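PDB 6B4E: mRNA export factor GLE1, which serves mRNA export as a component of the nuclear pore complex, binds inositol hexakisphosphate and activates an enzyme, and is represented here by its helical C-terminal part. Local coordinates for residues M156-N161 with T170-R175; I185-Q190 with F203-S208; I257-T262 with R275-L280. All blocks are in the same frame, centred on the assembly; numbering follows the deposited sequence. Where two conformers were deposited one is given.

Contact 1: M156-N161 with T170-R175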
ATOM      1  N   MET A 156      -2.795  13.986   4.972  1.00 43.16           N
ATOM      2  CA  MET A 156      -1.943  13.295   4.013  1.00 35.94           C
ATOM      3  C   MET A 156      -0.768  12.579   4.668  1.00 36.78           C
ATOM      4  O   MET A 156       0.095  12.076   3.948  1.00 38.19           O
ATOM      5  CB  MET A 156      -1.443  14.277   2.942  1.00 41.75           C
ATOM      6  CG  MET A 156      -2.526  14.768   1.970  1.00 37.62           C
ATOM      7  SD  MET A 156      -3.477  13.419   1.207  1.00 35.32           S
ATOM      8  CE  MET A 156      -2.191  12.593   0.276  1.00 30.75           C
ATOM      9  N   GLY A 157      -0.708  12.518   5.998  1.00 35.66           N
ATOM     10  CA  GLY A 157       0.272  11.700   6.694  1.00 37.43           C
ATOM     11  C   GLY A 157       1.590  12.370   7.035  1.00 32.96           C
ATOM     12  O   GLY A 157       2.550  11.668   7.387  1.00 34.18           O
ATOM     13  N   TRP A 158       1.667  13.695   6.956  1.00 39.54           N
ATOM     14  CA  TRP A 158       2.887  14.403   7.307  1.00 47.66           C
ATOM     15  C   TRP A 158       3.104  14.407   8.814  1.00 40.10           C
ATOM     16  O   TRP A 158       2.155  14.510   9.599  1.00 35.79           O
ATOM     17  CB  TRP A 158       2.823  15.839   6.808  1.00 35.98           C
ATOM     18  CG  TRP A 158       2.914  15.988   5.333  1.00 37.15           C
ATOM     19  CD1 TRP A 158       1.905  15.866   4.427  1.00 32.16           C
ATOM     20  CD2 TRP A 158       4.091  16.300   4.588  1.00 35.22           C
ATOM     21  NE1 TRP A 158       2.387  16.076   3.153  1.00 31.07           N
ATOM     22  CE2 TRP A 158       3.728  16.356   3.234  1.00 29.31           C
ATOM     23  CE3 TRP A 158       5.424  16.539   4.941  1.00 36.69           C
ATOM     24  CZ2 TRP A 158       4.645  16.625   2.235  1.00 40.49           C
ATOM     25  CZ3 TRP A 158       6.327  16.814   3.948  1.00 38.90           C
ATOM     26  CH2 TRP A 158       5.933  16.858   2.608  1.00 34.39           C
ATOM     27  N   LYS A 159       4.367  14.328   9.214  1.00 37.08           N
ATOM     28  CA  LYS A 159       4.760  14.429  10.613  1.00 53.83           C
ATOM     29  C   LYS A 159       5.392  15.784  10.887  1.00 58.30           C
ATOM     30  O   LYS A 159       5.744  16.541   9.975  1.00 38.69           O
ATOM     31  CB  LYS A 159       5.729  13.303  10.991  1.00 47.02           C
ATOM     32  CG  LYS A 159       5.142  11.924  10.755  1.00 69.01           C
ATOM     33  CD  LYS A 159       5.726  10.840  11.656  1.00 70.78           C
ATOM     34  CE  LYS A 159       7.149  10.490  11.275  1.00 69.06           C
ATOM     35  NZ  LYS A 159       7.542   9.134  11.746  1.00 70.75           N
ATOM     36  N   ARG A 160       5.526  16.084  12.176  1.00 63.45           N
ATOM     37  CA  ARG A 160       6.188  17.295  12.631  1.00 67.05           C
ATOM     38  C   ARG A 160       7.666  17.035  12.892  1.00 87.61           C
ATOM     39  O   ARG A 160       8.026  16.074  13.580  1.00 68.71           O
ATOM     40  CB  ARG A 160       5.506  17.823  13.897  1.00 51.19           C
ATOM     41  CG  ARG A 160       4.171  18.520  13.588  1.00114.86           C
ATOM     42  CD  ARG A 160       4.330  19.665  12.568  1.00 75.35           C
ATOM     43  NE  ARG A 160       3.185  20.578  12.550  1.00 80.62           N
ATOM     44  CZ  ARG A 160       3.198  21.799  12.016  1.00 69.01           C
ATOM     45  NH1 ARG A 160       4.297  22.277  11.449  1.00 81.85           N
ATOM     46  NH2 ARG A 160       2.107  22.550  12.050  1.00 97.53           N
ATOM     47  N   ASN A 161       8.517  17.878  12.305  1.00103.53           N
ATOM     48  CA  ASN A 161       9.909  17.961  12.732  1.00 98.32           C
ATOM     49  C   ASN A 161       9.998  18.537  14.140  1.00108.76           C
ATOM     50  O   ASN A 161      10.768  18.042  14.973  1.00131.73           O
ATOM     51  CB  ASN A 161      10.703  18.811  11.733  1.00 70.44           C
ATOM     52  CG  ASN A 161      12.208  18.760  11.964  1.00100.90           C
ATOM     53  OD1 ASN A 161      12.684  18.308  13.006  1.00 97.25           O
ATOM     54  ND2 ASN A 161      12.965  19.243  10.985  1.00111.10           N
ATOM     55  N   THR A 170      12.037  14.941   1.716  1.00 25.83           N
ATOM     56  CA  THR A 170      12.662  13.651   1.443  1.00 24.52           C
ATOM     57  C   THR A 170      12.205  12.594   2.444  1.00 26.77           C
ATOM     58  O   THR A 170      11.919  11.451   2.070  1.00 27.83           O
ATOM     59  CB  THR A 170      14.181  13.806   1.467  1.00 31.58           C
ATOM     60  OG1 THR A 170      14.589  14.559   0.311  1.00 34.52           O
ATOM     61  CG2 THR A 170      14.872  12.445   1.435  1.00 30.15           C
ATOM     62  N   SER A 171      12.127  12.965   3.720  1.00 27.26           N
ATOM     63  CA  SER A 171      11.690  12.023   4.749  1.00 27.37           C
ATOM     64  C   SER A 171      10.280  11.523   4.456  1.00 26.78           C
ATOM     65  O   SER A 171      10.020  10.315   4.429  1.00 26.95           O
ATOM     66  CB  SER A 171      11.758  12.712   6.113  1.00 32.46           C
ATOM     67  OG  SER A 171      11.246  11.897   7.138  1.00 36.59           O
ATOM     68  N   TYR A 172       9.363  12.453   4.213  1.00 25.34           N
ATOM     69  CA  TYR A 172       7.981  12.089   3.929  1.00 27.87           C
ATOM     70  C   TYR A 172       7.884  11.242   2.672  1.00 24.04           C
ATOM     71  O   TYR A 172       7.223  10.195   2.659  1.00 25.99           O
ATOM     72  CB  TYR A 172       7.149  13.358   3.790  1.00 34.43           C
ATOM     73  CG  TYR A 172       5.724  13.129   3.359  1.00 27.82           C
ATOM     74  CD1 TYR A 172       4.755  12.684   4.253  1.00 28.60           C
ATOM     75  CD2 TYR A 172       5.333  13.384   2.050  1.00 25.07           C
ATOM     76  CE1 TYR A 172       3.428  12.484   3.836  1.00 35.60           C
ATOM     77  CE2 TYR A 172       4.022  13.209   1.638  1.00 23.66           C
ATOM     78  CZ  TYR A 172       3.079  12.753   2.523  1.00 41.41           C
ATOM     79  OH  TYR A 172       1.793  12.579   2.061  1.00 35.01           O
ATOM     80  N   ASP A 173       8.515  11.692   1.592  1.00 27.39           N
ATOM     81  CA  ASP A 173       8.400  10.972   0.328  1.00 23.63           C
ATOM     82  C   ASP A 173       8.933   9.554   0.454  1.00 25.25           C
ATOM     83  O   ASP A 173       8.321   8.609  -0.054  1.00 27.12           O
ATOM     84  CB  ASP A 173       9.141  11.716  -0.787  1.00 23.57           C
ATOM     85  CG  ASP A 173       8.403  12.969  -1.249  1.00 25.36           C
ATOM     86  OD1 ASP A 173       9.044  13.820  -1.900  1.00 30.57           O
ATOM     87  OD2 ASP A 173       7.209  13.113  -0.946  1.00 33.66           O
ATOM     88  N   GLU A 174      10.077   9.384   1.118  1.00 23.60           N
ATOM     89  CA  GLU A 174      10.683   8.059   1.177  1.00 21.63           C
ATOM     90  C   GLU A 174       9.884   7.128   2.074  1.00 23.83           C
ATOM     91  O   GLU A 174       9.751   5.935   1.756  1.00 25.72           O
ATOM     92  CB  GLU A 174      12.138   8.164   1.609  1.00 25.30           C
ATOM     93  CG  GLU A 174      13.030   8.776   0.508  1.00 24.52           C
ATOM     94  CD  GLU A 174      14.524   8.715   0.799  1.00 36.47           C
ATOM     95  OE1 GLU A 174      14.910   8.307   1.913  1.00 33.65           O
ATOM     96  OE2 GLU A 174      15.320   9.077  -0.096  1.00 36.35           O
ATOM     97  N   ARG A 175       9.285   7.657   3.145  1.00 23.76           N
ATOM     98  CA  ARG A 175       8.340   6.873   3.940  1.00 23.65           C
ATOM     99  C   ARG A 175       7.130   6.438   3.110  1.00 30.46           C
ATOM    100  O   ARG A 175       6.706   5.275   3.166  1.00 27.58           O
ATOM    101  CB  ARG A 175       7.871   7.671   5.162  1.00 27.99           C
ATOM    102  CG  ARG A 175       8.911   7.888   6.210  1.00 24.53           C
ATOM    103  CD  ARG A 175       8.301   8.353   7.534  1.00 34.80           C
ATOM    104  NE  ARG A 175       7.438   9.535   7.413  1.00 32.01           N
ATOM    105  CZ  ARG A 175       6.101   9.520   7.431  1.00 32.62           C
ATOM    106  NH1 ARG A 175       5.434   8.380   7.566  1.00 32.65           N
ATOM    107  NH2 ARG A 175       5.416  10.653   7.326  1.00 29.32           N
TER
HETATM  108  O   HOH W   1       2.458   9.094   7.673  1.00 32.85           O
HETATM  109  O   HOH W   2       1.258  15.064   0.577  1.00 32.92           O

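Contact 2: I185-Q190 with F203-S208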
ATOM      1  N   ILE A 185       3.459  -4.854  -3.595  1.00 24.78           N
ATOM      2  CA  ILE A 185       3.845  -6.267  -3.576  1.00 26.33           C
ATOM      3  C   ILE A 185       2.645  -7.138  -3.231  1.00 26.90           C
ATOM      4  O   ILE A 185       2.358  -8.136  -3.905  1.00 24.58           O
ATOM      5  CB  ILE A 185       4.990  -6.493  -2.567  1.00 25.26           C
ATOM      6  CG1 ILE A 185       6.315  -5.907  -3.087  1.00 22.72           C
ATOM      7  CG2 ILE A 185       5.143  -7.982  -2.205  1.00 25.49           C
ATOM      8  CD1 ILE A 185       6.936  -6.636  -4.269  1.00 25.59           C
ATOM      9  N   ILE A 186       1.969  -6.811  -2.126  1.00 24.17           N
ATOM     10  CA  ILE A 186       0.868  -7.650  -1.668  1.00 24.06           C
ATOM     11  C   ILE A 186      -0.190  -7.794  -2.758  1.00 25.08           C
ATOM     12  O   ILE A 186      -0.745  -8.884  -2.957  1.00 27.30           O
ATOM     13  CB  ILE A 186       0.285  -7.084  -0.358  1.00 25.75           C
ATOM     14  CG1 ILE A 186       1.305  -7.262   0.778  1.00 30.51           C
ATOM     15  CG2 ILE A 186      -1.038  -7.772  -0.010  1.00 36.28           C
ATOM     16  CD1 ILE A 186       0.942  -6.600   2.090  1.00 27.97           C
ATOM     17  N   THR A 187      -0.494  -6.713  -3.483  1.00 24.89           N
ATOM     18  CA  THR A 187      -1.559  -6.809  -4.473  1.00 25.08           C
ATOM     19  C   THR A 187      -1.191  -7.709  -5.644  1.00 21.81           C
ATOM     20  O   THR A 187      -2.099  -8.217  -6.309  1.00 27.25           O
ATOM     21  CB  THR A 187      -1.982  -5.438  -5.029  1.00 21.01           C
ATOM     22  OG1 THR A 187      -0.938  -4.853  -5.819  1.00 22.03           O
ATOM     23  CG2 THR A 187      -2.429  -4.471  -3.920  1.00 27.01           C
ATOM     24  N   ARG A 188       0.099  -7.938  -5.904  1.00 23.17           N
ATOM     25  CA  ARG A 188       0.503  -8.731  -7.061  1.00 22.29           C
ATOM     26  C   ARG A 188       1.046 -10.108  -6.685  1.00 23.32           C
ATOM     27  O   ARG A 188       1.385 -10.898  -7.574  1.00 22.64           O
ATOM     28  CB  ARG A 188       1.513  -7.945  -7.921  1.00 24.60           C
ATOM     29  CG  ARG A 188       2.871  -7.596  -7.303  1.00 18.80           C
ATOM     30  CD  ARG A 188       3.801  -8.780  -7.163  1.00 21.33           C
ATOM     31  NE  ARG A 188       5.190  -8.310  -7.195  1.00 19.44           N
ATOM     32  CZ  ARG A 188       6.265  -9.089  -7.194  1.00 23.41           C
ATOM     33  NH1 ARG A 188       6.145 -10.400  -7.139  1.00 24.77           N
ATOM     34  NH2 ARG A 188       7.480  -8.527  -7.239  1.00 20.39           N
ATOM     35  N   LEU A 189       1.088 -10.437  -5.400  1.00 22.51           N
ATOM     36  CA  LEU A 189       1.388 -11.795  -4.972  1.00 26.75           C
ATOM     37  C   LEU A 189       0.141 -12.660  -5.027  1.00 29.72           C
ATOM     38  O   LEU A 189      -0.971 -12.192  -4.771  1.00 30.68           O
ATOM     39  CB  LEU A 189       1.933 -11.811  -3.543  1.00 26.08           C
ATOM     40  CG  LEU A 189       3.315 -11.205  -3.294  1.00 25.01           C
ATOM     41  CD1 LEU A 189       3.544 -11.069  -1.796  1.00 29.55           C
ATOM     42  CD2 LEU A 189       4.400 -12.050  -3.907  1.00 25.02           C
ATOM     43  N   GLN A 190       0.334 -13.938  -5.356  1.00 27.43           N
ATOM     44  CA  GLN A 190      -0.733 -14.921  -5.237  1.00 28.66           C
ATOM     45  C   GLN A 190      -0.748 -15.494  -3.833  1.00 35.29           C
ATOM     46  O   GLN A 190       0.287 -15.609  -3.172  1.00 32.50           O
ATOM     47  CB  GLN A 190      -0.565 -16.068  -6.231  1.00 27.88           C
ATOM     48  CG  GLN A 190      -0.483 -15.637  -7.683  1.00 29.61           C
ATOM     49  CD  GLN A 190      -1.816 -15.174  -8.221  1.00 28.22           C
ATOM     50  OE1 GLN A 190      -2.870 -15.623  -7.769  1.00 34.93           O
ATOM     51  NE2 GLN A 190      -1.782 -14.273  -9.186  1.00 40.30           N
ATOM     52  N   PHE A 203      -6.459  -8.431  -0.661  1.00 30.25           N
ATOM     53  CA  PHE A 203      -6.050  -7.141  -1.225  1.00 29.45           C
ATOM     54  C   PHE A 203      -5.523  -7.366  -2.632  1.00 28.76           C
ATOM     55  O   PHE A 203      -4.322  -7.226  -2.897  1.00 29.05           O
ATOM     56  CB  PHE A 203      -4.984  -6.462  -0.360  1.00 30.63           C
ATOM     57  CG  PHE A 203      -5.446  -6.188   1.039  1.00 29.91           C
ATOM     58  CD1 PHE A 203      -6.402  -5.228   1.297  1.00 64.37           C
ATOM     59  CD2 PHE A 203      -4.932  -6.914   2.081  1.00 33.00           C
ATOM     60  CE1 PHE A 203      -6.813  -5.012   2.559  1.00 47.51           C
ATOM     61  CE2 PHE A 203      -5.349  -6.690   3.337  1.00 51.96           C
ATOM     62  CZ  PHE A 203      -6.280  -5.747   3.575  1.00 35.92           C
ATOM     63  N   PRO A 204      -6.406  -7.667  -3.566  1.00 32.56           N
ATOM     64  CA  PRO A 204      -6.001  -8.216  -4.866  1.00 27.80           C
ATOM     65  C   PRO A 204      -5.535  -7.132  -5.834  1.00 27.23           C
ATOM     66  O   PRO A 204      -5.507  -5.943  -5.520  1.00 29.19           O
ATOM     67  CB  PRO A 204      -7.286  -8.906  -5.340  1.00 27.91           C
ATOM     68  CG  PRO A 204      -8.375  -8.042  -4.773  1.00 37.03           C
ATOM     69  CD  PRO A 204      -7.875  -7.680  -3.393  1.00 37.64           C
ATOM     70  N   ILE A 205      -5.149  -7.578  -7.036  1.00 25.94           N
ATOM     71  CA  ILE A 205      -4.481  -6.701  -7.989  1.00 25.65           C
ATOM     72  C   ILE A 205      -5.391  -5.556  -8.424  1.00 21.19           C
ATOM     73  O   ILE A 205      -4.907  -4.491  -8.807  1.00 24.21           O
ATOM     74  CB  ILE A 205      -3.955  -7.536  -9.182  1.00 28.53           C
ATOM     75  CG1 ILE A 205      -3.042  -6.710 -10.085  1.00 26.60           C
ATOM     76  CG2 ILE A 205      -5.086  -8.131 -10.031  1.00 25.88           C
ATOM     77  CD1 ILE A 205      -1.751  -6.348  -9.456  1.00 27.33           C
ATOM     78  N   ALA A 206      -6.717  -5.742  -8.347  1.00 25.91           N
ATOM     79  CA  ALA A 206      -7.639  -4.645  -8.630  1.00 30.10           C
ATOM     80  C   ALA A 206      -7.299  -3.400  -7.821  1.00 24.93           C
ATOM     81  O   ALA A 206      -7.551  -2.281  -8.270  1.00 26.23           O
ATOM     82  CB  ALA A 206      -9.081  -5.076  -8.326  1.00 27.50           C
ATOM     83  N   LEU A 207      -6.756  -3.574  -6.615  1.00 24.54           N
ATOM     84  CA  LEU A 207      -6.489  -2.419  -5.767  1.00 28.46           C
ATOM     85  C   LEU A 207      -5.343  -1.580  -6.309  1.00 24.31           C
ATOM     86  O   LEU A 207      -5.290  -0.374  -6.047  1.00 27.02           O
ATOM     87  CB  LEU A 207      -6.194  -2.874  -4.342  1.00 28.77           C
ATOM     88  CG  LEU A 207      -7.311  -3.689  -3.675  1.00 33.53           C
ATOM     89  CD1 LEU A 207      -6.997  -3.861  -2.201  1.00 34.89           C
ATOM     90  CD2 LEU A 207      -8.675  -3.040  -3.862  1.00 32.00           C
ATOM     91  N   SER A 208      -4.417  -2.201  -7.056  1.00 22.29           N
ATOM     92  CA  SER A 208      -3.401  -1.446  -7.777  1.00 21.52           C
ATOM     93  C   SER A 208      -4.005  -0.671  -8.931  1.00 26.92           C
ATOM     94  O   SER A 208      -3.580   0.456  -9.202  1.00 26.78           O
ATOM     95  CB  SER A 208      -2.295  -2.365  -8.308  1.00 27.57           C
ATOM     96  OG  SER A 208      -1.327  -2.640  -7.314  1.00 24.95           O
TER

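Contact 3: I257-T262 with R275-L280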
ATOM      1  N   ILE A 257       0.313   7.338 -16.772  1.00 23.00           N
ATOM      2  CA  ILE A 257       1.082   7.870 -15.635  1.00 23.10           C
ATOM      3  C   ILE A 257       2.492   8.266 -16.062  1.00 25.26           C
ATOM      4  O   ILE A 257       3.034   9.275 -15.595  1.00 24.78           O
ATOM      5  CB  ILE A 257       1.125   6.893 -14.433  1.00 19.85           C
ATOM      6  CG1 ILE A 257       1.745   5.516 -14.752  1.00 23.22           C
ATOM      7  CG2 ILE A 257      -0.241   6.743 -13.851  1.00 24.02           C
ATOM      8  CD1 ILE A 257       2.092   4.713 -13.485  1.00 23.84           C
ATOM      9  N   GLY A 258       3.133   7.467 -16.917  1.00 20.82           N
ATOM     10  CA  GLY A 258       4.545   7.682 -17.188  1.00 16.58           C
ATOM     11  C   GLY A 258       4.831   8.751 -18.217  1.00 25.36           C
ATOM     12  O   GLY A 258       5.873   9.416 -18.145  1.00 25.31           O
ATOM     13  N   GLU A 259       3.941   8.926 -19.198  0.53 23.16           N
ATOM     14  CA  GLU A 259       4.097   9.950 -20.228  0.53 23.78           C
ATOM     15  C   GLU A 259       3.214  11.161 -19.948  0.53 26.02           C
ATOM     16  O   GLU A 259       3.713  12.280 -19.798  0.53 22.18           O
ATOM     17  CB  GLU A 259       3.766   9.379 -21.614  0.53 30.04           C
ATOM     18  CG  GLU A 259       3.771  10.418 -22.730  0.53 19.49           C
ATOM     19  CD  GLU A 259       5.126  11.115 -22.878  0.53 30.20           C
ATOM     20  OE1 GLU A 259       5.158  12.354 -23.019  0.53 25.71           O
ATOM     21  OE2 GLU A 259       6.165  10.417 -22.860  0.53 23.67           O
ATOM     22  N   GLU A 260       1.898  10.950 -19.854  1.00 25.91           N
ATOM     23  CA  GLU A 260       0.976  12.082 -19.802  1.00 28.17           C
ATOM     24  C   GLU A 260       1.042  12.811 -18.466  1.00 26.07           C
ATOM     25  O   GLU A 260       1.145  14.038 -18.427  1.00 28.56           O
ATOM     26  CB  GLU A 260      -0.451  11.605 -20.092  1.00 30.07           C
ATOM     27  CG  GLU A 260      -1.482  12.722 -20.202  1.00 58.24           C
ATOM     28  CD  GLU A 260      -1.196  13.697 -21.349  1.00 53.65           C
ATOM     29  OE1 GLU A 260      -1.811  14.786 -21.371  1.00 80.46           O
ATOM     30  OE2 GLU A 260      -0.359  13.379 -22.226  1.00 48.60           O
ATOM     31  N   LEU A 261       0.965  12.083 -17.355  1.00 24.57           N
ATOM     32  CA  LEU A 261       0.976  12.739 -16.052  1.00 27.23           C
ATOM     33  C   LEU A 261       2.298  13.465 -15.810  1.00 26.36           C
ATOM     34  O   LEU A 261       2.309  14.610 -15.343  1.00 26.59           O
ATOM     35  CB  LEU A 261       0.693  11.705 -14.965  1.00 21.61           C
ATOM     36  CG  LEU A 261       0.493  12.241 -13.548  1.00 24.93           C
ATOM     37  CD1 LEU A 261      -0.691  13.194 -13.469  1.00 33.53           C
ATOM     38  CD2 LEU A 261       0.303  11.082 -12.598  1.00 28.12           C
ATOM     39  N   THR A 262       3.424  12.832 -16.141  1.00 24.35           N
ATOM     40  CA  THR A 262       4.714  13.503 -15.977  1.00 26.21           C
ATOM     41  C   THR A 262       4.826  14.717 -16.901  1.00 29.16           C
ATOM     42  O   THR A 262       5.371  15.755 -16.505  1.00 27.61           O
ATOM     43  CB  THR A 262       5.865  12.529 -16.244  1.00 23.56           C
ATOM     44  OG1 THR A 262       5.754  12.010 -17.572  1.00 26.06           O
ATOM     45  CG2 THR A 262       5.844  11.383 -15.284  1.00 24.47           C
ATOM     46  N   ARG A 275      12.010  10.218 -12.374  1.00 21.54           N
ATOM     47  CA  ARG A 275      12.275   8.790 -12.225  1.00 19.59           C
ATOM     48  C   ARG A 275      11.172   7.949 -12.858  1.00 15.57           C
ATOM     49  O   ARG A 275      11.450   6.899 -13.454  1.00 20.34           O
ATOM     50  CB  ARG A 275      12.441   8.409 -10.760  1.00 21.48           C
ATOM     51  CG  ARG A 275      13.101   7.036 -10.647  1.00 26.86           C
ATOM     52  CD  ARG A 275      13.490   6.711  -9.236  1.00 36.79           C
ATOM     53  NE  ARG A 275      12.409   6.025  -8.540  1.00 27.89           N
ATOM     54  CZ  ARG A 275      12.137   4.735  -8.680  1.00 30.90           C
ATOM     55  NH1 ARG A 275      11.140   4.197  -7.999  1.00 23.79           N
ATOM     56  NH2 ARG A 275      12.857   3.982  -9.506  1.00 28.18           N
ATOM     57  N   LEU A 276       9.914   8.377 -12.729  1.00 18.72           N
ATOM     58  CA  LEU A 276       8.830   7.628 -13.362  1.00 22.76           C
ATOM     59  C   LEU A 276       8.994   7.628 -14.875  1.00 21.58           C
ATOM     60  O   LEU A 276       8.745   6.617 -15.538  1.00 21.37           O
ATOM     61  CB  LEU A 276       7.472   8.216 -12.975  1.00 21.49           C
ATOM     62  CG  LEU A 276       6.246   7.375 -13.347  1.00 20.86           C
ATOM     63  CD1 LEU A 276       6.289   6.013 -12.673  1.00 24.05           C
ATOM     64  CD2 LEU A 276       4.946   8.092 -12.974  1.00 23.67           C
ATOM     65  N   ARG A 277       9.433   8.754 -15.443  1.00 20.04           N
ATOM     66  CA  ARG A 277       9.654   8.782 -16.885  1.00 23.10           C
ATOM     67  C   ARG A 277      10.787   7.837 -17.280  1.00 23.57           C
ATOM     68  O   ARG A 277      10.729   7.202 -18.334  1.00 23.33           O
ATOM     69  CB  ARG A 277       9.943  10.209 -17.351  1.00 27.88           C
ATOM     70  CG  ARG A 277      10.341  10.289 -18.822  1.00 47.10           C
ATOM     71  CD  ARG A 277      10.301  11.707 -19.359  1.00 48.24           C
ATOM     72  NE  ARG A 277       8.951  12.257 -19.376  1.00 41.06           N
ATOM     73  CZ  ARG A 277       8.063  12.056 -20.346  1.00 40.82           C
ATOM     74  NH1 ARG A 277       6.857  12.612 -20.264  1.00 34.44           N
ATOM     75  NH2 ARG A 277       8.368  11.301 -21.396  1.00 43.24           N
ATOM     76  N   ILE A 278      11.829   7.728 -16.447  1.00 20.17           N
ATOM     77  CA  ILE A 278      12.912   6.780 -16.726  1.00 20.04           C
ATOM     78  C   ILE A 278      12.386   5.344 -16.726  1.00 22.14           C
ATOM     79  O   ILE A 278      12.805   4.517 -17.558  1.00 21.02           O
ATOM     80  CB  ILE A 278      14.048   6.968 -15.700  1.00 22.77           C
ATOM     81  CG1 ILE A 278      14.749   8.320 -15.945  1.00 31.39           C
ATOM     82  CG2 ILE A 278      15.019   5.800 -15.735  1.00 32.96           C
ATOM     83  CD1 ILE A 278      15.450   8.443 -17.275  1.00 60.18           C
ATOM     84  N   LEU A 279      11.478   5.023 -15.790  1.00 19.96           N
ATOM     85  CA  LEU A 279      10.870   3.691 -15.755  1.00 18.01           C
ATOM     86  C   LEU A 279      10.026   3.446 -16.998  1.00 17.50           C
ATOM     87  O   LEU A 279      10.076   2.352 -17.595  1.00 19.91           O
ATOM     88  CB  LEU A 279      10.019   3.525 -14.499  1.00 22.17           C
ATOM     89  CG  LEU A 279      10.790   3.498 -13.177  1.00 18.05           C
ATOM     90  CD1 LEU A 279       9.903   3.556 -11.983  1.00 19.77           C
ATOM     91  CD2 LEU A 279      11.679   2.248 -13.061  1.00 22.76           C
ATOM     92  N   LEU A 280       9.237   4.449 -17.406  1.00 18.19           N
ATOM     93  CA  LEU A 280       8.491   4.323 -18.654  1.00 19.33           C
ATOM     94  C   LEU A 280       9.443   4.021 -19.805  1.00 28.65           C
ATOM     95  O   LEU A 280       9.183   3.137 -20.629  1.00 18.09           O
ATOM     96  CB  LEU A 280       7.712   5.610 -18.942  1.00 22.43           C
ATOM     97  CG  LEU A 280       7.079   5.723 -20.347  1.00 22.64           C
ATOM     98  CD1 LEU A 280       5.707   5.130 -20.353  1.00 23.65           C
ATOM     99  CD2 LEU A 280       7.041   7.157 -20.863  1.00 23.00           C
TER

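Contact 1: M156-N161 with T170-R175
Trp158 and Tyr172, whose CA atoms are 6.5 Å apart, mark the closest backbone approach between the loop 156-161, which follows helix 150-155, and the first turns of helix 169-188. Their rings form a face-to-face stack: the centroids of the Trp158 five-membered ring and the Tyr172 ring are 3.7 Å apart, with planes only 9° from parallel. Trp158 CE2 sits over the centre of the tyrosine ring, and Tyr172 CD2 approaches Trp158 CZ2 to 3.3 Å. Tyr172 CG is anti to the backbone N (chi1 174°), which extends the phenol along the indole face. Tyr172 CB itself makes a CH-pi contact over the indole six-membered ring, 3.9 Å from its centroid. The stacked pair is also held at its polar end. Tyr172 OH donates to Met156 O at 2.6 Å, and a water that accepts from Trp158 NE1 donates to the same hydroxyl, bonds that, with the stack, would limit turning of either ring. The acceptor carbonyl belongs to a helix terminus: Gly157, at positive phi, is the C-prime residue of a Schellman motif in which Trp158 N bonds back to Arg153 O. A CB at these backbone angles would press on the carbonyl O of Met156. Gly157 O in turn receives Arg175 NH2 at 3.0 Å, in the guanidinium plane, with an N-H...O angle of 150°; a second water links this carbonyl to Arg175 NH1. Lys159 CE lies over a face of the same guanidinium, offset toward its rim, with Lys159 NZ 4.4 Å from Arg175 NE. This closeness of like charges is probably eased by the salt bridges of Arg175 to Glu98 and Glu167. Glu167 also accepts from the backbone N of Lys159.

Contact 2: I185-Q190 with F203-S208
Thr187 lies against the turn Phe203-Ile205 and gives up more surface than any other residue here. Its CA-H points at Phe203 O, 3.2 Å from CA with an angle of 155° at the hydrogen, while CB is 3.6 Å from Pro204 O. With OG1 between the backbone N and the carbonyl carbon (chi1 68°), the hydroxyl accepts from Ser208 OG at 2.7 Å and is also bonded to Ala184 O, one turn back in its own helix. Ser208 OG is further bonded to Trp234 NE1, so these polar groups form a short chain. A valine in place of Thr187 would probably leave Ser208 OG without this acceptor and weaken the link between the two helices. Phe203 contributes CB, alongside Ile186 CG2 at 4.2 Å, while its ring leads off with an edge toward Leu207 CD1. Ile205 sends CD1 across to Arg188 CB, 3.9 Å away; the head of Arg188 reaches Ala237 O instead. The contact thus joins the C-terminal end of helix 169-188 to the beginning of helix 206-216, with helices 108-121 and 124-136 covering Ile186 and Phe203, and helix 225-264 meeting Arg188 and Ile205.

Contact 3: I257-T262 with R275-L280
Arg277 reaches across to Glu259 with CG anti to the backbone N and a bend at chi3 that turns the guanidinium over the neighbouring helix. In the conformer of Glu259 described, one of two modelled, the groups meet in a salt bridge, which may not hold in the other: Arg277 NH2 donates to Glu259 OE2 at 2.8 Å, with an N-H...O angle of 155°, and a weak bond (3.2 Å) runs from Arg277 NH1 to Glu259 OE1. The carboxylate and guanidinium planes are 68° apart, and OE2 is met from above the carboxylate plane, so this is no coplanar bidentate pair. Glu259 OE1 has a further partner in Ser263 OG. Gly258 O lies over one face of the guanidinium, offset toward its rim. Thr262 OG1 is 2.7 Å from Gly258 O.

Deeper in, two leucines pack against the backbone at Ile257 and Gly258. Leu280 puts CD2 3.7 Å from Gly258 O, and Leu276 turns CD2 onto Ile257 O at 3.5 Å; this buried carbonyl, in a wider pi-type turn, has no hydrogen-bond partner. Glycine is what lets the backbones close: the CA atoms of Gly258 and Arg277 are 5.2 Å apart, and a CB on Gly258 would clash with Leu280 CB.

The short segments pass within 8.5 Å, axis to axis, and cross at 143°, roughly antiparallel at this point. With only a short connection between residues 264 and 271, helices 225-264 and 271-284 form a helical hairpin within an all-helical domain, Gly258 packed against Leu276 and Leu280 and the charged side chains at the partly exposed side.

From the N terminus, the three contacts come in series, and none encloses or crosses another. Contact 1 closes the loop between helix 150-155 and helix 169-188. The latter helix then runs on to contact 2, which closes the helix-free connection to helix 206-216; the two contacts share this helix yet lie on opposite sides of the chain's centre, 25 Å apart between centres. Helix 225-264 follows, packing beside contact 2 before its far part enters contact 3, which closes the turn into helix 271-284. Contacts 2 and 3 come within about 8 Å at their nearest atoms without touching. Together they tie successive helices of the C-terminal half to one another.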